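Local coordinates for 2-C-methyl-D-erythritol 4-phosphate cytidylyltransferase (Neisseria gonorrhoeae, PDB 1VGW), which probably catalyses the transfer of a cytidylyl group from CTP to 2-C-methyl-D-erythritol 4-phosphate in the DXP pathway of isoprenoid biosynthesis, at residues V109-R114 with N212-Q217. Sequence-based numbering, arbitrary orientation.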
loop_
_atom_site.group_PDB
_atom_site.type_symbol
_atom_site.label_atom_id
_atom_site.label_comp_id
_atom_site.label_asym_id
_atom_site.label_seq_id
_atom_site.Cartn_x
_atom_site.Cartn_y
_atom_site.Cartn_z
ATOM N N VAL B 109 8.575 14.163 -12.880
ATOM C CA VAL B 109 9.106 12.834 -13.199
ATOM C C VAL B 109 8.133 11.723 -12.785
ATOM O O VAL B 109 7.835 11.527 -11.624
ATOM C CB VAL B 109 10.501 12.586 -12.635
ATOM C CG1 VAL B 109 11.232 11.377 -13.263
ATOM C CG2 VAL B 109 11.456 13.788 -12.859
ATOM N N HIS B 110 7.537 11.031 -13.769
ATOM C CA HIS B 110 6.517 10.019 -13.468
ATOM C C HIS B 110 6.847 8.612 -13.973
ATOM O O HIS B 110 7.328 8.499 -15.089
ATOM C CB HIS B 110 5.186 10.413 -14.116
ATOM C CG HIS B 110 4.007 9.634 -13.640
ATOM N ND1 HIS B 110 3.545 9.689 -12.348
ATOM C CD2 HIS B 110 3.180 8.778 -14.293
ATOM C CE1 HIS B 110 2.473 8.887 -12.214
ATOM N NE2 HIS B 110 2.244 8.341 -13.394
ATOM N N ASP B 111 6.562 7.603 -13.159
ATOM C CA ASP B 111 6.802 6.180 -13.581
ATOM C C ASP B 111 5.899 5.772 -14.764
ATOM O O ASP B 111 4.698 6.036 -14.731
ATOM C CB ASP B 111 6.410 5.286 -12.415
ATOM C CG ASP B 111 7.368 5.249 -11.257
ATOM O OD1 ASP B 111 6.870 5.179 -10.108
ATOM O OD2 ASP B 111 8.586 5.295 -11.447
ATOM N N ALA B 112 6.417 5.156 -15.793
ATOM C CA ALA B 112 5.677 4.630 -16.931
ATOM C C ALA B 112 4.599 3.611 -16.564
ATOM O O ALA B 112 3.606 3.423 -17.280
ATOM C CB ALA B 112 6.661 3.882 -17.870
ATOM N N ALA B 113 4.708 2.919 -15.433
ATOM C CA ALA B 113 3.721 1.969 -15.017
ATOM C C ALA B 113 2.697 2.480 -14.036
ATOM O O ALA B 113 1.947 1.615 -13.531
ATOM C CB ALA B 113 4.392 0.714 -14.437
ATOM N N ARG B 114 2.655 3.738 -13.673
ATOM C CA ARG B 114 1.615 4.221 -12.725
ATOM C C ARG B 114 0.548 4.878 -13.620
ATOM O O ARG B 114 0.467 6.100 -13.789
ATOM C CB ARG B 114 2.150 5.128 -11.664
ATOM C CG ARG B 114 2.937 4.549 -10.511
ATOM C CD ARG B 114 3.322 5.572 -9.456
ATOM N NE ARG B 114 4.408 5.131 -8.594
ATOM C CZ ARG B 114 4.261 4.559 -7.395
ATOM N NH1 ARG B 114 3.067 4.335 -6.866
ATOM N NH2 ARG B 114 5.326 4.223 -6.673
ATOM N N ASN B 212 -3.320 5.323 -7.216
ATOM C CA ASN B 212 -2.077 5.654 -7.931
ATOM C C ASN B 212 -1.016 4.594 -7.757
ATOM O O ASN B 212 0.199 4.863 -7.585
ATOM C CB ASN B 212 -1.564 7.012 -7.399
ATOM C CG ASN B 212 -0.425 7.622 -8.170
ATOM O OD1 ASN B 212 -0.217 7.350 -9.360
ATOM N ND2 ASN B 212 0.370 8.466 -7.512
ATOM N N LEU B 213 -1.409 3.323 -7.796
ATOM C CA LEU B 213 -0.469 2.235 -7.581
ATOM C C LEU B 213 0.327 1.921 -8.825
ATOM O O LEU B 213 -0.056 2.284 -9.918
ATOM C CB LEU B 213 -1.155 1.000 -7.046
ATOM C CG LEU B 213 -2.393 0.451 -7.731
ATOM C CD1 LEU B 213 -2.282 0.411 -9.237
ATOM C CD2 LEU B 213 -2.695 -0.949 -7.164
ATOM N N LYS B 214 1.412 1.205 -8.663
ATOM C CA LYS B 214 2.273 0.834 -9.788
ATOM C C LYS B 214 2.004 -0.596 -10.223
ATOM O O LYS B 214 1.692 -1.436 -9.372
ATOM C CB LYS B 214 3.728 0.963 -9.282
ATOM C CG LYS B 214 4.764 1.107 -10.368
ATOM C CD LYS B 214 6.182 0.977 -9.798
ATOM C CE LYS B 214 7.196 1.277 -10.882
ATOM N NZ LYS B 214 8.553 0.746 -10.591
ATOM N N LEU B 215 2.109 -0.894 -11.498
ATOM C CA LEU B 215 1.917 -2.213 -12.050
ATOM C C LEU B 215 3.241 -2.986 -12.063
ATOM O O LEU B 215 4.055 -2.783 -12.961
ATOM C CB LEU B 215 1.296 -2.156 -13.449
ATOM C CG LEU B 215 1.044 -3.488 -14.174
ATOM C CD1 LEU B 215 0.947 -4.657 -13.199
ATOM C CD2 LEU B 215 -0.241 -3.449 -14.998
ATOM N N THR B 216 3.450 -3.828 -11.045
ATOM C CA THR B 216 4.658 -4.613 -10.894
ATOM C C THR B 216 4.443 -6.124 -10.750
ATOM O O THR B 216 5.440 -6.863 -10.888
ATOM C CB THR B 216 5.460 -4.172 -9.639
ATOM O OG1 THR B 216 4.593 -4.373 -8.514
ATOM C CG2 THR B 216 5.887 -2.725 -9.720
ATOM N N GLN B 217 3.246 -6.595 -10.491
ATOM C CA GLN B 217 2.942 -8.033 -10.347
ATOM C C GLN B 217 1.508 -8.305 -10.769
ATOM O O GLN B 217 0.736 -7.340 -10.953
ATOM C CB GLN B 217 3.134 -8.382 -8.854
ATOM C CG GLN B 217 2.144 -7.648 -7.967
ATOM C CD GLN B 217 2.651 -7.315 -6.593
ATOM O OE1 GLN B 217 1.887 -7.383 -5.624
ATOM N NE2 GLN B 217 3.924 -6.938 -6.473
#
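Arg114 reaches across to the backbone of Asn212, joining two loops of the IspD cytidylyltransferase fold, a GT-A-like nucleotidyltransferase domain; one of them carries the predicted substrate-positioning Lys214. The 109-114 loop leaves strand 106-109 and folds into a type I beta turn from Asp111 to Arg114; residues 212-217 lead into helix 218-228. The dense part centres on the buried Arg114 side chain. With CG anti to the carbonyl carbon (chi1 -76°) and the chain extended to NE, this side chain carries its guanidinium to Asn212 O. There Arg114 NH1 donates to Asn212 O at 3.0 Å, the oxygen lying in the guanidinium plane and NH1 in the carbonyl plane. On another edge, Arg114 NE meets Asp111 OD1 at 2.9 Å, a salt bridge through the anti lone pair of that oxygen. Two in-plane partners thus fix the rotation of the group, while Lys214 CB sits over the centre of one face, 4.1 Å above it. NH2 has a further salt bridge with Asp144 of the second subunit, so Arg114 also links this contact to that subunit. Asn212 directs its amide nitrogen to Gln167 and Thr168, and the His110 ring, just before the turn, donates from NE2 to Arg114 O, 2.9 Å away, tying the residue ahead of the turn to its last residue.

Toward solvent the packing thins. Lys214 crosses Arg114 at about a right angle and extends past Asp111, whose OD2 stays 4.6 Å from Lys214 NZ and pairs instead with Arg84. This lysine is predicted to position MEP for nucleophilic attack. At the partly exposed Ala113, Leu215 N donates to Ala113 O at 3.2 Å, and the methyl carbon Ala113 CB lies 3.8 Å from Leu215 O.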